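Local coordinates for protein methyltransferase (Streptococcus mutans, PDB 2B78) that probably acts as an S-adenosyl-L-methionine-dependent methyltransferase, perhaps on RNA, although its substrate has not been established, at residues 308-311 / 312-316. Residues are numbered along the deposited sequence; the frame is centred on the assembly and turned at random.
Sequences KDYH and KLIRQ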
ATOM      1  N   LYS A 308     -10.621  15.124  -3.791  1.00 30.25           N
ATOM      2  CA  LYS A 308     -11.056  16.515  -3.872  1.00 29.94           C
ATOM      3  C   LYS A 308     -10.001  17.620  -3.807  1.00 28.14           C
ATOM      4  O   LYS A 308     -10.105  18.611  -4.529  1.00 27.91           O
ATOM      5  CB  LYS A 308     -12.105  16.793  -2.786  1.00 32.43           C
ATOM      6  CG  LYS A 308     -13.523  16.344  -3.120  1.00 35.41           C
ATOM      7  CD  LYS A 308     -13.618  14.859  -3.443  1.00 38.27           C
ATOM      8  CE  LYS A 308     -15.052  14.471  -3.782  1.00 40.05           C
ATOM      9  NZ  LYS A 308     -15.187  13.037  -4.169  1.00 41.22           N
ATOM     10  N   ASP A 309      -8.992  17.459  -2.954  1.00 26.04           N
ATOM     11  CA  ASP A 309      -7.989  18.511  -2.790  1.00 23.02           C
ATOM     12  C   ASP A 309      -6.579  18.259  -3.310  1.00 20.65           C
ATOM     13  O   ASP A 309      -5.691  19.096  -3.118  1.00 20.55           O
ATOM     14  CB  ASP A 309      -7.886  18.899  -1.311  1.00 23.41           C
ATOM     15  CG  ASP A 309      -9.228  19.210  -0.687  1.00 23.61           C
ATOM     16  OD1 ASP A 309     -10.099  19.758  -1.390  1.00 24.63           O
ATOM     17  OD2 ASP A 309      -9.403  18.916   0.518  1.00 25.58           O
ATOM     18  N   TYR A 310      -6.344  17.132  -3.968  1.00 18.14           N
ATOM     19  CA  TYR A 310      -4.992  16.878  -4.452  1.00 15.08           C
ATOM     20  C   TYR A 310      -4.474  18.015  -5.344  1.00 15.39           C
ATOM     21  O   TYR A 310      -3.287  18.360  -5.289  1.00 14.63           O
ATOM     22  CB  TYR A 310      -4.928  15.543  -5.204  1.00 11.89           C
ATOM     23  CG  TYR A 310      -3.551  14.905  -5.158  1.00 11.23           C
ATOM     24  CD1 TYR A 310      -3.252  13.901  -4.231  1.00 10.86           C
ATOM     25  CD2 TYR A 310      -2.535  15.346  -6.000  1.00 10.22           C
ATOM     26  CE1 TYR A 310      -1.960  13.354  -4.151  1.00 10.58           C
ATOM     27  CE2 TYR A 310      -1.250  14.812  -5.926  1.00  9.42           C
ATOM     28  CZ  TYR A 310      -0.971  13.820  -5.002  1.00  9.39           C
ATOM     29  OH  TYR A 310       0.300  13.301  -4.937  1.00 11.31           O
ATOM     30  N   HIS A 311      -5.352  18.619  -6.143  1.00 15.58           N
ATOM     31  CA  HIS A 311      -4.925  19.697  -7.042  1.00 14.64           C
ATOM     32  C   HIS A 311      -4.260  20.844  -6.292  1.00 14.89           C
ATOM     33  O   HIS A 311      -3.446  21.579  -6.857  1.00 14.69           O
ATOM     34  CB  HIS A 311      -6.107  20.238  -7.869  1.00 15.12           C
ATOM     35  CG  HIS A 311      -7.131  20.988  -7.064  1.00 16.04           C
ATOM     36  ND1 HIS A 311      -8.037  20.361  -6.234  1.00 15.55           N
ATOM     37  CD2 HIS A 311      -7.368  22.317  -6.941  1.00 14.14           C
ATOM     38  CE1 HIS A 311      -8.784  21.271  -5.632  1.00 15.61           C
ATOM     39  NE2 HIS A 311      -8.399  22.465  -6.044  1.00 15.70           N
ATOM     40  N   LYS A 312      -4.596  20.998  -5.018  1.00 14.70           N
ATOM     41  CA  LYS A 312      -4.015  22.074  -4.221  1.00 14.42           C
ATOM     42  C   LYS A 312      -2.555  21.789  -3.888  1.00 15.33           C
ATOM     43  O   LYS A 312      -1.737  22.712  -3.806  1.00 13.67           O
ATOM     44  CB  LYS A 312      -4.809  22.249  -2.931  1.00 16.21           C
ATOM     45  CG  LYS A 312      -6.224  22.755  -3.151  1.00 16.83           C
ATOM     46  CD  LYS A 312      -6.971  22.843  -1.828  1.00 19.75           C
ATOM     47  CE  LYS A 312      -6.300  23.828  -0.892  1.00 20.50           C
ATOM     48  NZ  LYS A 312      -7.112  24.034   0.339  1.00 22.50           N
ATOM     49  N   LEU A 313      -2.224  20.513  -3.688  1.00 15.58           N
ATOM     50  CA  LEU A 313      -0.849  20.140  -3.369  1.00 14.16           C
ATOM     51  C   LEU A 313       0.033  20.404  -4.586  1.00 14.07           C
ATOM     52  O   LEU A 313       1.150  20.901  -4.465  1.00 14.18           O
ATOM     53  CB  LEU A 313      -0.770  18.660  -2.987  1.00 12.42           C
ATOM     54  CG  LEU A 313      -1.668  18.251  -1.822  1.00 13.77           C
ATOM     55  CD1 LEU A 313      -1.529  16.745  -1.584  1.00 11.27           C
ATOM     56  CD2 LEU A 313      -1.298  19.040  -0.570  1.00  9.67           C
ATOM     57  N   ILE A 314      -0.483  20.068  -5.762  1.00 13.53           N
ATOM     58  CA  ILE A 314       0.244  20.281  -7.003  1.00 12.75           C
ATOM     59  C   ILE A 314       0.417  21.769  -7.292  1.00 13.07           C
ATOM     60  O   ILE A 314       1.511  22.217  -7.645  1.00 13.52           O
ATOM     61  CB  ILE A 314      -0.502  19.622  -8.187  1.00 13.79           C
ATOM     62  CG1 ILE A 314      -0.464  18.096  -8.041  1.00 13.86           C
ATOM     63  CG2 ILE A 314       0.127  20.050  -9.509  1.00 13.05           C
ATOM     64  CD1 ILE A 314       0.928  17.484  -8.235  1.00 13.68           C
ATOM     65  N   ARG A 315      -0.660  22.534  -7.129  1.00 12.69           N
ATOM     66  CA  ARG A 315      -0.635  23.974  -7.383  1.00 12.26           C
ATOM     67  C   ARG A 315       0.375  24.679  -6.494  1.00 12.07           C
ATOM     68  O   ARG A 315       1.237  25.418  -6.977  1.00 12.94           O
ATOM     69  CB  ARG A 315      -2.022  24.587  -7.159  1.00 14.09           C
ATOM     70  CG  ARG A 315      -2.106  26.098  -7.462  1.00 16.63           C
ATOM     71  CD  ARG A 315      -3.526  26.650  -7.313  1.00 15.42           C
ATOM     72  NE  ARG A 315      -4.467  26.005  -8.226  1.00 18.50           N
ATOM     73  CZ  ARG A 315      -5.292  25.018  -7.888  1.00 20.34           C
ATOM     74  NH1 ARG A 315      -5.310  24.547  -6.640  1.00 19.85           N
ATOM     75  NH2 ARG A 315      -6.095  24.490  -8.804  1.00 21.58           N
ATOM     76  N   GLN A 316       0.265  24.456  -5.192  1.00 10.79           N
ATOM     77  CA  GLN A 316       1.174  25.095  -4.260  1.00 11.01           C
ATOM     78  C   GLN A 316       2.600  24.555  -4.354  1.00 10.98           C
ATOM     79  O   GLN A 316       3.562  25.294  -4.140  1.00 10.77           O
ATOM     80  CB  GLN A 316       0.602  24.985  -2.848  1.00 10.63           C
ATOM     81  CG  GLN A 316      -0.679  25.816  -2.709  1.00 10.64           C
ATOM     82  CD  GLN A 316      -1.146  25.965  -1.275  1.00 13.38           C
ATOM     83  OE1 GLN A 316      -0.335  26.143  -0.363  1.00 11.90           O
ATOM     84  NE2 GLN A 316      -2.461  25.914  -1.070  1.00 12.95           N
TER
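Y310 O takes two backbone N-H groups from the next turn of helix 306-319: L313 N at 2.9 Å, an i to i+3 bond, and I314 N at 3.3 Å, a weak i to i+4 bond. K312 N likewise reaches back three residues to D309 O (2.9 Å), and these two i to i+3 bonds give the turn a 3-10 character. At the next acceptor, H311 O, the i to i+4 bond from R315 N (3.0 Å) is a clear one. H311 N is taken by Q344 OE1 of helix 338-349, and Q316 OE1 accepts from R280 NH1 of helix 272-281. On the buried side, a tyrosine suits its place because the flat ring of Y310 offers a face to L313 CD1, a CH-pi contact, and an edge to I314 CG1, 4.0 Å from CE2, while its hydroxyl hydrogen-bonds S330 O. On the outer side, K312 CG sits over the H311 ring, 3.9 Å from its centroid, while the lysine's ammonium makes a cation-pi contact with F273. R315 runs alongside, its guanidinium turned 75° to the imidazole; H311 CD2 meets the guanidinium edge in plane, 3.0 Å from R315 NH1, a contact without a hydrogen bond, and H311 ND1 is hydrogen-bonded elsewhere. The helix is wedged against the Rossmann-like sheet: Y310 and I314 face strand 325-331 and helix 338-349, whereas L313 packs on helix 272-281, beside V272, which binds S-adenosyl-L-homocysteine, absent from this chain.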